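Local coordinates for beta-lactamase-like protein (Novosphingobium pentaromativorans US6-1, PDB 6AUF) that probably hydrolyses beta-lactam antibiotics as a subclass B3 metallo-beta-lactamase, using zinc ions bound in its active site, at residues A[47-52]-A[244-249]; A[103-106]-A[112-115]; A[146-151]-A[183-188]; A[194-199]-A[204-209]; A[213-218]-A[281-286]. One frame throughout, in Å; residues are numbered along the deposited sequence.

How the contacts relate
From the N terminus, strand 47-50 opens the long loop that contact 1 closes at strand 246-248, joining the two sheets of the sandwich face to face. Contacts 2, 3 and 4 form within that span, one after another: contact 2 sets the residues leaving strand 100-104 against the end of the zinc-binding motif, contact 3 brings a loop onto the loop carrying H185, and contact 4 is a hairpin in the smaller sheet. Contact 5 also starts inside the span, but its partner lies on the C-terminal helix 272-292, so it crosses contact 1. Contacts 1 and 4 touch in the smaller sheet; contacts 3 and 5 touch beside the zinc site.

Contact 1: residues A[47-52]-A[244-249]; sequences AHIYGN and CDILVT
The two sheets of the metallo-beta-lactamase sandwich meet where I49 and Y50, on outermost strand 47-50 of the larger sheet, press against I246 and V248 of strand 246-248, an outermost strand of the smaller one. The short strand segments come no nearer than 9.5 Å between axes, and their N-to-C directions differ by 133°; no hydrogen bond joins them, and side chains alone span the distance. Y50 CG stands anti to the backbone N (chi1 -162°), which carries the ring to I246. Methyl CD1 of I246 lies over one face of that ring, 4.3 Å from the Y50 centroid, a CH-pi contact in which the two side chains cross at about a right angle. Y50 CG is the ring atom nearest to I246 CD1, at 3.9 Å, so the methyl sits over the root of the ring, while the hydroxyl end is fixed by a hydrogen bond from Y50 OH to T202 O. The second branch of I246 is used as well: I246 CG2 meets I49 CG2 at 4.4 Å. Farther along, I49 CD1 reaches V248 CG1, also at 4.4 Å. A classic beta bulge, with I49 and Y50 both opposite T53, explains why two successive residues send their side chains toward the same partner instead of alternating. I246 in turn packs on I206, while Y50 also touches A196 and R204. Aliphatic branches and an aromatic face closing between two sheets make this the buried interior of the alpha-beta/beta-alpha sandwich of the metallo-beta-lactamase fold.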
# COMPACT_ATOMS: atom_id res chain seq x y z
N ALA A 47 -5.62 -15.06 0.47
CA ALA A 47 -6.64 -15.15 -0.56
C ALA A 47 -6.02 -14.86 -1.91
O ALA A 47 -4.91 -14.34 -2.02
CB ALA A 47 -7.82 -14.21 -0.29
N HIS A 48 -6.77 -15.22 -2.94
CA HIS A 48 -6.37 -15.03 -4.33
C HIS A 48 -7.02 -13.75 -4.84
O HIS A 48 -8.24 -13.60 -4.76
CB HIS A 48 -6.82 -16.24 -5.14
CG HIS A 48 -6.56 -16.13 -6.61
ND1 HIS A 48 -5.29 -16.06 -7.14
CD2 HIS A 48 -7.41 -16.08 -7.66
CE1 HIS A 48 -5.36 -15.97 -8.45
NE2 HIS A 48 -6.64 -15.98 -8.79
N ILE A 49 -6.21 -12.83 -5.35
CA ILE A 49 -6.80 -11.60 -5.87
C ILE A 49 -7.11 -11.80 -7.35
O ILE A 49 -8.27 -11.70 -7.76
CB ILE A 49 -5.89 -10.39 -5.64
CG1 ILE A 49 -5.79 -10.09 -4.14
CG2 ILE A 49 -6.41 -9.17 -6.41
CD1 ILE A 49 -4.86 -8.94 -3.84
N TYR A 50 -6.08 -12.08 -8.14
CA TYR A 50 -6.28 -12.26 -9.57
C TYR A 50 -4.96 -12.70 -10.18
O TYR A 50 -3.89 -12.22 -9.79
CB TYR A 50 -6.76 -10.96 -10.24
CG TYR A 50 -7.39 -11.16 -11.60
CD1 TYR A 50 -8.68 -11.64 -11.72
CD2 TYR A 50 -6.68 -10.87 -12.77
CE1 TYR A 50 -9.26 -11.83 -12.97
CE2 TYR A 50 -7.26 -11.05 -14.02
CZ TYR A 50 -8.55 -11.53 -14.11
OH TYR A 50 -9.14 -11.72 -15.34
N GLY A 51 -5.03 -13.64 -11.12
CA GLY A 51 -3.84 -14.19 -11.75
C GLY A 51 -2.75 -14.50 -10.74
O GLY A 51 -2.96 -15.27 -9.80
N ASN A 52 -1.59 -13.87 -10.93
CA ASN A 52 -0.40 -14.10 -10.12
C ASN A 52 -0.37 -13.27 -8.84
O ASN A 52 0.70 -13.16 -8.22
CB ASN A 52 0.86 -13.82 -10.95
CG ASN A 52 0.96 -12.34 -11.39
OD1 ASN A 52 0.12 -11.50 -11.03
ND2 ASN A 52 2.01 -12.02 -12.14
N CYS A 244 -6.29 0.85 -13.88
CA CYS A 244 -6.95 0.42 -12.65
C CYS A 244 -8.23 -0.36 -12.96
O CYS A 244 -9.34 0.12 -12.81
CB CYS A 244 -7.26 1.65 -11.80
SG CYS A 244 -8.00 1.41 -10.17
N ASP A 245 -8.07 -1.60 -13.42
CA ASP A 245 -9.21 -2.51 -13.50
C ASP A 245 -9.61 -3.00 -12.11
O ASP A 245 -10.81 -3.09 -11.79
CB ASP A 245 -8.88 -3.70 -14.38
CG ASP A 245 -8.87 -3.35 -15.85
OD1 ASP A 245 -9.91 -2.86 -16.35
OD2 ASP A 245 -7.82 -3.58 -16.49
N ILE A 246 -8.63 -3.32 -11.27
CA ILE A 246 -8.89 -3.88 -9.95
C ILE A 246 -8.16 -3.02 -8.93
O ILE A 246 -6.92 -3.05 -8.86
CB ILE A 246 -8.44 -5.34 -9.85
CG1 ILE A 246 -9.30 -6.21 -10.76
CG2 ILE A 246 -8.51 -5.81 -8.41
CD1 ILE A 246 -8.74 -7.59 -10.96
N LEU A 247 -8.91 -2.28 -8.13
CA LEU A 247 -8.33 -1.46 -7.08
C LEU A 247 -8.01 -2.28 -5.84
O LEU A 247 -8.81 -3.11 -5.40
CB LEU A 247 -9.28 -0.32 -6.71
CG LEU A 247 -8.80 0.53 -5.55
CD1 LEU A 247 -7.52 1.26 -5.98
CD2 LEU A 247 -9.87 1.51 -5.12
N VAL A 248 -6.83 -2.06 -5.27
CA VAL A 248 -6.45 -2.66 -4.00
C VAL A 248 -5.76 -1.59 -3.17
O VAL A 248 -4.96 -0.81 -3.69
CB VAL A 248 -5.54 -3.90 -4.20
CG1 VAL A 248 -5.37 -4.67 -2.89
CG2 VAL A 248 -6.11 -4.81 -5.27
N THR A 249 -6.07 -1.55 -1.87
CA THR A 249 -5.59 -0.51 -0.97
C THR A 249 -4.89 -1.08 0.25
O THR A 249 -5.31 -2.10 0.80
CB THR A 249 -6.75 0.38 -0.49
OG1 THR A 249 -7.79 -0.44 0.06
CG2 THR A 249 -7.28 1.25 -1.64

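Contact 2: residues A[103-106]-A[112-115]. With ZN (zinc ion), chain B.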
# COMPACT_ATOMS: atom_id res chain seq x y z
N ILE A 103 11.03 -6.60 -2.08
CA ILE A 103 10.01 -6.10 -1.17
C ILE A 103 9.81 -4.62 -1.47
O ILE A 103 10.78 -3.86 -1.50
CB ILE A 103 10.39 -6.33 0.31
CG1 ILE A 103 10.32 -7.81 0.66
CG2 ILE A 103 9.47 -5.58 1.24
CD1 ILE A 103 11.11 -8.14 1.90
N LEU A 104 8.57 -4.25 -1.74
CA LEU A 104 8.18 -2.88 -2.04
C LEU A 104 7.27 -2.38 -0.92
O LEU A 104 6.87 -3.13 -0.03
CB LEU A 104 7.46 -2.79 -3.39
CG LEU A 104 8.15 -3.52 -4.54
CD1 LEU A 104 7.25 -3.50 -5.76
CD2 LEU A 104 9.52 -2.92 -4.85
N THR A 105 6.95 -1.08 -0.98
CA THR A 105 6.12 -0.45 0.04
C THR A 105 5.12 0.49 -0.61
O THR A 105 5.37 1.06 -1.67
CB THR A 105 6.93 0.34 1.07
OG1 THR A 105 7.77 1.30 0.40
CG2 THR A 105 7.77 -0.59 1.92
N SER A 106 3.96 0.62 0.04
CA SER A 106 3.02 1.66 -0.32
C SER A 106 3.50 3.00 0.23
O SER A 106 3.84 3.92 -0.52
CB SER A 106 1.62 1.31 0.19
OG SER A 106 1.70 1.11 1.59
N HIS A 112 2.33 -0.19 7.90
CA HIS A 112 2.45 -0.81 6.59
C HIS A 112 3.82 -1.37 6.30
O HIS A 112 3.94 -2.35 5.57
CB HIS A 112 2.09 0.21 5.50
CG HIS A 112 0.71 0.75 5.62
ND1 HIS A 112 -0.39 0.10 5.09
CD2 HIS A 112 0.23 1.87 6.21
CE1 HIS A 112 -1.48 0.80 5.35
NE2 HIS A 112 -1.13 1.88 6.03
N ALA A 113 4.87 -0.76 6.86
CA ALA A 113 6.24 -1.16 6.60
C ALA A 113 6.96 -1.54 7.88
O ALA A 113 8.17 -1.76 7.86
CB ALA A 113 6.99 -0.03 5.86
N GLY A 114 6.22 -1.65 8.99
CA GLY A 114 6.84 -1.81 10.29
C GLY A 114 7.79 -2.99 10.41
O GLY A 114 8.72 -2.96 11.22
N SER A 115 7.56 -4.05 9.64
CA SER A 115 8.46 -5.20 9.69
C SER A 115 9.06 -5.50 8.32
O SER A 115 9.33 -6.65 7.99
CB SER A 115 7.77 -6.43 10.29
OG SER A 115 6.49 -6.68 9.73
ZN ZN B . -2.33 2.89 7.20
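Methyl CG2 of T105 overlaps the side of A113, its closest approach being 4.1 Å to A113 CB. The methyl stands anti to the T105 carbonyl carbon and OG1 takes the remaining crowded position (chi1 54°), which turns the carbon branch rather than the hydroxyl toward the helix 110-113. One residue on, S106 OG comes up to the root of the H112 side chain, 4.0 Å from H112 CB and 4.2 Å from H112 CG, obliquely to the ring. This is van der Waals contact; S106 OG finds its hydrogen bonding elsewhere, and its side chain also touches D210 and P250. The two segments flank a short connection after strand 100-104 that, with H112, carries the HXHXDH zinc-binding motif of metallo-beta-lactamases, H107, H109, D111 and H112. H112 supplies the last ligand of that motif: H112 NE2 binds the zinc ion at 2.0 Å. H112 CD2 and H112 CE1 are both 2.9 Å from the metal, and the equal distances put the zinc ion nearly on the line bisecting the ring angle at NE2. D111 and H251 bind the same ion, and the rings of H107 and H251 meet the H112 ring at steep angles. The H112 ring leaves with CG anti to its carbonyl carbon (chi1 -60°), directing the ring toward the metal. Farther back, S106 N is hydrogen-bonded to D76 OD1, and T105 O accepts from W192 NE1.

Contact 3: residues A[146-151]-A[183-188]. With ZN (zinc ion), chain C.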
# COMPACT_ATOMS: atom_id res chain seq x y z
N ASP A 146 6.21 15.13 6.99
CA ASP A 146 5.00 14.35 7.18
C ASP A 146 4.06 15.10 8.12
O ASP A 146 4.46 15.42 9.24
CB ASP A 146 5.36 12.98 7.76
CG ASP A 146 4.21 12.02 7.72
OD1 ASP A 146 3.08 12.40 8.09
OD2 ASP A 146 4.43 10.88 7.30
N PRO A 147 2.81 15.36 7.72
CA PRO A 147 1.89 16.06 8.64
C PRO A 147 1.67 15.33 9.95
O PRO A 147 1.19 15.94 10.91
CB PRO A 147 0.59 16.16 7.83
CG PRO A 147 1.01 15.97 6.40
CD PRO A 147 2.15 14.99 6.46
N GLN A 148 2.03 14.06 10.04
CA GLN A 148 1.73 13.25 11.21
C GLN A 148 2.90 13.11 12.17
O GLN A 148 2.69 12.62 13.28
CB GLN A 148 1.27 11.85 10.79
CG GLN A 148 -0.16 11.79 10.34
CD GLN A 148 -0.63 10.37 10.26
OE1 GLN A 148 -1.01 9.77 11.27
NE2 GLN A 148 -0.58 9.80 9.07
N SER A 149 4.11 13.49 11.79
CA SER A 149 5.15 13.55 12.79
C SER A 149 4.96 14.82 13.61
O SER A 149 4.47 15.83 13.10
CB SER A 149 6.54 13.52 12.15
OG SER A 149 6.89 14.79 11.62
N GLY A 150 5.30 14.75 14.90
CA GLY A 150 5.77 13.53 15.53
C GLY A 150 4.71 12.84 16.37
O GLY A 150 4.95 12.41 17.50
N LEU A 151 3.50 12.76 15.80
CA LEU A 151 2.47 11.89 16.35
C LEU A 151 2.81 10.43 16.11
O LEU A 151 2.96 9.64 17.05
CB LEU A 151 1.11 12.26 15.74
CG LEU A 151 0.07 11.18 15.42
CD1 LEU A 151 -0.75 10.81 16.66
CD2 LEU A 151 -0.83 11.64 14.28
N PRO A 183 2.02 11.44 -3.61
CA PRO A 183 2.28 11.89 -2.24
C PRO A 183 1.10 12.56 -1.54
O PRO A 183 1.28 13.59 -0.89
CB PRO A 183 3.44 12.88 -2.41
CG PRO A 183 3.93 12.66 -3.84
CD PRO A 183 2.70 12.30 -4.59
N ALA A 184 -0.10 11.97 -1.65
CA ALA A 184 -1.28 12.56 -1.02
C ALA A 184 -1.28 12.34 0.49
O ALA A 184 -1.60 13.26 1.25
CB ALA A 184 -2.54 12.00 -1.65
N HIS A 185 -0.91 11.14 0.95
CA HIS A 185 -1.09 10.79 2.35
C HIS A 185 0.16 11.05 3.16
O HIS A 185 0.06 11.39 4.35
CB HIS A 185 -1.53 9.31 2.46
CG HIS A 185 -1.35 8.72 3.83
ND1 HIS A 185 -2.26 8.90 4.85
CD2 HIS A 185 -0.35 7.97 4.35
CE1 HIS A 185 -1.84 8.29 5.94
NE2 HIS A 185 -0.68 7.71 5.66
N SER A 186 1.32 10.90 2.54
CA SER A 186 2.61 11.14 3.17
C SER A 186 3.58 11.57 2.09
O SER A 186 3.31 11.42 0.90
CB SER A 186 3.13 9.87 3.86
OG SER A 186 3.53 8.94 2.87
N PRO A 187 4.75 12.09 2.47
CA PRO A 187 5.71 12.48 1.44
C PRO A 187 6.19 11.32 0.59
O PRO A 187 6.39 11.49 -0.63
CB PRO A 187 6.85 13.12 2.25
CG PRO A 187 6.16 13.66 3.46
CD PRO A 187 5.11 12.63 3.80
N GLY A 188 6.38 10.14 1.19
CA GLY A 188 6.93 8.99 0.51
C GLY A 188 5.90 8.09 -0.16
O GLY A 188 6.26 7.02 -0.66
ZN ZN C . 0.00 6.15 6.86
O HOH W 1 0.97 11.24 6.87
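With CG opposite the backbone nitrogen, D146 (chi1 -168°) carries its carboxylate toward S186 and P187, and H185 (chi1 163°), likewise turned, brings the end of its ring nearer the other loop, where Q148, extended beyond CG, sends its amide to meet it. Q148 NE2 lies 3.7 Å from H185 CE1, with the amide and ring planes 76° apart. One water ties the three residues together: it donates to D146 OD1 (2.7 Å) and to H185 O (2.7 Å) and accepts from Q148 NE2 (3.1 Å). The same D146 OD1 receives Q148 N at 2.8 Å, an Asx turn within a type I beta turn, so one carboxylate oxygen orders both loop and water. D146 OD2 serves the zinc site itself as a second-shell group, being hydrogen-bonded to H109 NE2. In this site of the metallo-beta-lactamase fold H185 NE2 binds the zinc ion at 2.1 Å alongside H107 and H109, and H185 ND1, on the other side of the ring, is hydrogen-bonded to T213 O, which fixes the ring's rotation. P187 packs crosswise on D146, P187 CD lying 3.8 Å from D146 CA; S186 OG meanwhile is hydrogen-bonded to E108.

Contact 4: residues A[194-199]-A[204-209]; sequences WQACDE and RMIAYA
W194, A196 and I206 make the buried, tightly packed side of this beta hairpin, whereas Q195 and M205 occupy the opposite, more exposed face. On the packed side I206 CG2 lies over one face of the W194 indole, 4.0 Å from the centroid of the six-membered ring and 25° off its normal, a CH-pi contact offset toward the rim. Y208 CB meets the same indole at its edge, 4.0 Å from W194 CZ3. I206 CD1, the tip of the other branch, covers A196 CB. W194 holds this pose with CG between its backbone N and carbonyl carbon (chi1 66°), which folds the indole back over the neighbouring strand, and W194 NE1 is hydrogen-bonded to T53 OG1 beyond it. On the solvent side M205, bent at chi2 and chi3, folds its sulfur against Q195, M205 SD standing 3.6 Å from Q195 CB, and lays CE over the W194 carbonyl, while the Q195 amide end runs outward. R204 belongs to the packed side at its root, but its guanidinium end leads away. Between the faces, two antiparallel hydrogen-bonded pairs hold the strands, with I206 N to W194 O at 2.8 Å and R204 N to A196 O at 2.7 Å, each answered by the reverse bond. This chemistry is consistent with backbone bonds setting the register and apolar burial round W194, anchored by its indole N-H, favouring that face as the inner one.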
# COMPACT_ATOMS: atom_id res chain seq x y z
N TRP A 194 0.31 -3.11 -12.25
CA TRP A 194 0.84 -4.22 -13.04
C TRP A 194 -0.32 -5.01 -13.64
O TRP A 194 -1.47 -4.86 -13.22
CB TRP A 194 1.74 -5.15 -12.23
CG TRP A 194 1.04 -5.90 -11.12
CD1 TRP A 194 0.56 -7.19 -11.17
CD2 TRP A 194 0.77 -5.43 -9.80
NE1 TRP A 194 -0.00 -7.54 -9.96
CE2 TRP A 194 0.11 -6.48 -9.10
CE3 TRP A 194 1.00 -4.22 -9.14
CZ2 TRP A 194 -0.32 -6.35 -7.78
CZ3 TRP A 194 0.58 -4.09 -7.82
CH2 TRP A 194 -0.07 -5.14 -7.16
N GLN A 195 -0.00 -5.84 -14.62
CA GLN A 195 -1.01 -6.64 -15.31
C GLN A 195 -1.11 -8.05 -14.72
O GLN A 195 -0.11 -8.65 -14.33
CB GLN A 195 -0.70 -6.73 -16.81
CG GLN A 195 -1.71 -7.58 -17.56
CD GLN A 195 -1.46 -7.58 -19.05
OE1 GLN A 195 -2.13 -6.88 -19.80
NE2 GLN A 195 -0.49 -8.37 -19.49
N ALA A 196 -2.34 -8.56 -14.66
CA ALA A 196 -2.63 -9.90 -14.17
C ALA A 196 -3.64 -10.56 -15.11
O ALA A 196 -4.58 -9.92 -15.59
CB ALA A 196 -3.18 -9.87 -12.75
N CYS A 197 -3.43 -11.85 -15.37
CA CYS A 197 -4.30 -12.58 -16.27
C CYS A 197 -4.76 -13.86 -15.60
O CYS A 197 -3.99 -14.52 -14.90
CB CYS A 197 -3.59 -12.87 -17.58
SG CYS A 197 -2.79 -11.39 -18.28
N ASP A 198 -6.04 -14.20 -15.81
CA ASP A 198 -6.63 -15.37 -15.18
C ASP A 198 -6.22 -16.61 -15.94
O ASP A 198 -5.28 -16.58 -16.74
CB ASP A 198 -8.15 -15.23 -15.08
CG ASP A 198 -8.84 -15.18 -16.44
OD1 ASP A 198 -8.16 -15.35 -17.48
OD2 ASP A 198 -10.08 -14.98 -16.47
N GLU A 199 -6.93 -17.72 -15.72
CA GLU A 199 -6.59 -18.96 -16.40
C GLU A 199 -6.97 -18.94 -17.87
O GLU A 199 -6.38 -19.68 -18.66
CB GLU A 199 -7.26 -20.14 -15.70
CG GLU A 199 -6.52 -21.44 -15.88
CD GLU A 199 -5.12 -21.38 -15.31
OE1 GLU A 199 -4.27 -22.20 -15.72
OE2 GLU A 199 -4.88 -20.50 -14.45
N ARG A 204 -6.19 -8.03 -16.64
CA ARG A 204 -6.68 -6.86 -15.95
C ARG A 204 -5.48 -6.15 -15.34
O ARG A 204 -4.50 -6.79 -14.95
CB ARG A 204 -7.67 -7.20 -14.83
CG ARG A 204 -8.80 -8.10 -15.25
CD ARG A 204 -9.67 -7.43 -16.29
NE ARG A 204 -10.99 -8.02 -16.26
CZ ARG A 204 -11.88 -7.95 -17.24
NH1 ARG A 204 -11.57 -7.29 -18.35
NH2 ARG A 204 -13.07 -8.53 -17.10
N MET A 205 -5.57 -4.83 -15.27
CA MET A 205 -4.56 -4.07 -14.57
C MET A 205 -4.96 -3.95 -13.11
O MET A 205 -6.07 -3.53 -12.79
CB MET A 205 -4.40 -2.69 -15.20
CG MET A 205 -3.95 -2.74 -16.62
SD MET A 205 -2.31 -3.46 -16.76
CE MET A 205 -1.37 -2.39 -15.66
N ILE A 206 -4.06 -4.35 -12.24
CA ILE A 206 -4.23 -4.16 -10.81
C ILE A 206 -3.52 -2.87 -10.40
O ILE A 206 -2.42 -2.55 -10.88
CB ILE A 206 -3.71 -5.39 -10.05
CG1 ILE A 206 -4.65 -6.56 -10.32
CG2 ILE A 206 -3.61 -5.12 -8.56
CD1 ILE A 206 -4.02 -7.89 -10.14
N ALA A 207 -4.17 -2.11 -9.54
CA ALA A 207 -3.62 -0.88 -8.99
C ALA A 207 -3.63 -1.01 -7.48
O ALA A 207 -4.70 -1.03 -6.86
CB ALA A 207 -4.41 0.34 -9.45
N TYR A 208 -2.44 -1.13 -6.88
CA TYR A 208 -2.28 -1.04 -5.43
C TYR A 208 -2.10 0.44 -5.08
O TYR A 208 -0.98 0.96 -4.92
CB TYR A 208 -1.12 -1.91 -4.98
CG TYR A 208 -1.01 -2.08 -3.48
CD1 TYR A 208 -2.12 -2.43 -2.70
CD2 TYR A 208 0.22 -1.92 -2.83
CE1 TYR A 208 -2.02 -2.58 -1.33
CE2 TYR A 208 0.33 -2.06 -1.45
CZ TYR A 208 -0.79 -2.40 -0.71
OH TYR A 208 -0.69 -2.55 0.65
N ALA A 209 -3.23 1.15 -5.00
CA ALA A 209 -3.22 2.59 -4.76
C ALA A 209 -3.12 2.84 -3.26
O ALA A 209 -3.94 2.34 -2.49
CB ALA A 209 -4.46 3.26 -5.33

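Contact 5: residues A[213-218]-A[281-286]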
# COMPACT_ATOMS: atom_id res chain seq x y z
N THR A 213 -5.47 9.49 2.52
CA THR A 213 -6.08 10.34 3.53
C THR A 213 -5.12 11.45 3.93
O THR A 213 -3.95 11.18 4.23
CB THR A 213 -6.46 9.49 4.75
OG1 THR A 213 -5.31 8.76 5.19
CG2 THR A 213 -7.55 8.48 4.38
N THR A 214 -5.61 12.69 3.93
CA THR A 214 -4.82 13.85 4.35
C THR A 214 -5.10 14.11 5.82
O THR A 214 -6.08 14.78 6.17
CB THR A 214 -5.15 15.08 3.52
OG1 THR A 214 -6.57 15.29 3.56
CG2 THR A 214 -4.66 14.93 2.07
N ILE A 215 -4.24 13.59 6.69
CA ILE A 215 -4.45 13.66 8.13
C ILE A 215 -3.14 14.05 8.79
O ILE A 215 -2.06 13.80 8.25
CB ILE A 215 -4.98 12.32 8.71
CG1 ILE A 215 -4.05 11.15 8.35
CG2 ILE A 215 -6.42 12.05 8.25
CD1 ILE A 215 -4.59 9.77 8.75
N SER A 216 -3.24 14.66 9.97
CA SER A 216 -2.09 15.30 10.58
C SER A 216 -2.20 15.22 12.09
O SER A 216 -3.26 14.94 12.65
CB SER A 216 -2.00 16.77 10.18
OG SER A 216 -3.06 17.51 10.76
N ALA A 217 -1.07 15.49 12.75
CA ALA A 217 -1.12 15.89 14.14
C ALA A 217 -2.03 17.11 14.29
O ALA A 217 -2.38 17.79 13.31
CB ALA A 217 0.29 16.19 14.65
N ASP A 218 -2.42 17.41 15.53
CA ASP A 218 -3.40 18.47 15.76
C ASP A 218 -2.84 19.83 15.37
O ASP A 218 -3.50 20.60 14.66
CB ASP A 218 -3.83 18.49 17.23
CG ASP A 218 -4.50 17.20 17.66
OD1 ASP A 218 -4.64 16.29 16.81
OD2 ASP A 218 -4.86 17.11 18.85
N GLY A 281 -9.76 13.58 -2.52
CA GLY A 281 -9.65 15.00 -2.78
C GLY A 281 -10.78 15.78 -2.14
O GLY A 281 -10.58 16.88 -1.62
N SER A 282 -11.98 15.20 -2.14
CA SER A 282 -13.09 15.85 -1.47
C SER A 282 -12.80 16.00 0.01
O SER A 282 -12.98 17.09 0.59
CB SER A 282 -14.37 15.05 -1.70
OG SER A 282 -15.44 15.58 -0.95
N TYR A 283 -12.30 14.93 0.64
CA TYR A 283 -11.92 15.01 2.05
C TYR A 283 -10.90 16.12 2.28
O TYR A 283 -11.04 16.92 3.21
CB TYR A 283 -11.37 13.66 2.53
CG TYR A 283 -10.91 13.64 3.98
CD1 TYR A 283 -11.81 13.38 5.01
CD2 TYR A 283 -9.58 13.88 4.31
CE1 TYR A 283 -11.41 13.37 6.34
CE2 TYR A 283 -9.16 13.86 5.64
CZ TYR A 283 -10.08 13.60 6.65
OH TYR A 283 -9.69 13.58 7.97
N PHE A 284 -9.88 16.19 1.42
CA PHE A 284 -8.84 17.20 1.56
C PHE A 284 -9.42 18.61 1.50
O PHE A 284 -9.02 19.48 2.28
CB PHE A 284 -7.78 17.01 0.47
CG PHE A 284 -6.64 17.97 0.56
CD1 PHE A 284 -6.04 18.25 1.78
CD2 PHE A 284 -6.13 18.57 -0.59
CE1 PHE A 284 -4.97 19.14 1.86
CE2 PHE A 284 -5.06 19.46 -0.53
CZ PHE A 284 -4.48 19.75 0.69
N ALA A 285 -10.36 18.86 0.58
CA ALA A 285 -10.89 20.21 0.47
C ALA A 285 -11.65 20.60 1.72
O ALA A 285 -11.54 21.74 2.19
CB ALA A 285 -11.78 20.34 -0.76
N LYS A 286 -12.43 19.67 2.28
CA LYS A 286 -13.08 19.95 3.54
C LYS A 286 -12.06 20.34 4.60
O LYS A 286 -12.32 21.21 5.44
CB LYS A 286 -13.90 18.73 3.99
CG LYS A 286 -15.03 18.36 3.04
CD LYS A 286 -15.90 17.27 3.65
CE LYS A 286 -17.22 17.08 2.88
NZ LYS A 286 -17.02 16.71 1.45
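The segment 213-218 passes helix 272-292 without regular structure, coming nearest at T214, with T214 CA 5.9 Å from F284 CA. T214 wedges between two successive aromatics of the helix. Its hydroxyl meets both: T214 OG1 is 3.4 Å from Y283 CD2 and 3.5 Å from F284 CD1, while methyl T214 CG2 lies 3.6 Å from F284 CD1. The T214 and F284 side chains cross at about a right angle; T214 and Y283 instead slide past each other in opposite directions. With CG anti to the backbone N (chi1 178°), Y283 lies along the loop and presents its ring edge to the backbone, T214 O standing in the ring plane 3.3 Å from Y283 CE2. At the far end of that ring, I215 CG2 touches Y283 OH at 3.6 Å, obliquely to the plane. No hydrogen bond joins the two segments, so the association rests on van der Waals contacts of the T214 hydroxyl, methyl and carbonyl and of I215 CG2 with the two aromatic side chains. Within the loop S216 OG donates to A217 O at 2.7 Å; S216 OG is also hydrogen-bonded to R287 NH2, farther along the same helix. F284 continues inward to I229, I232 and R233 of helix 226-241, which T214 also reaches through I232. The loop thus lies against two helices, and on its other side leads to the zinc site, where I215 packs on Q148.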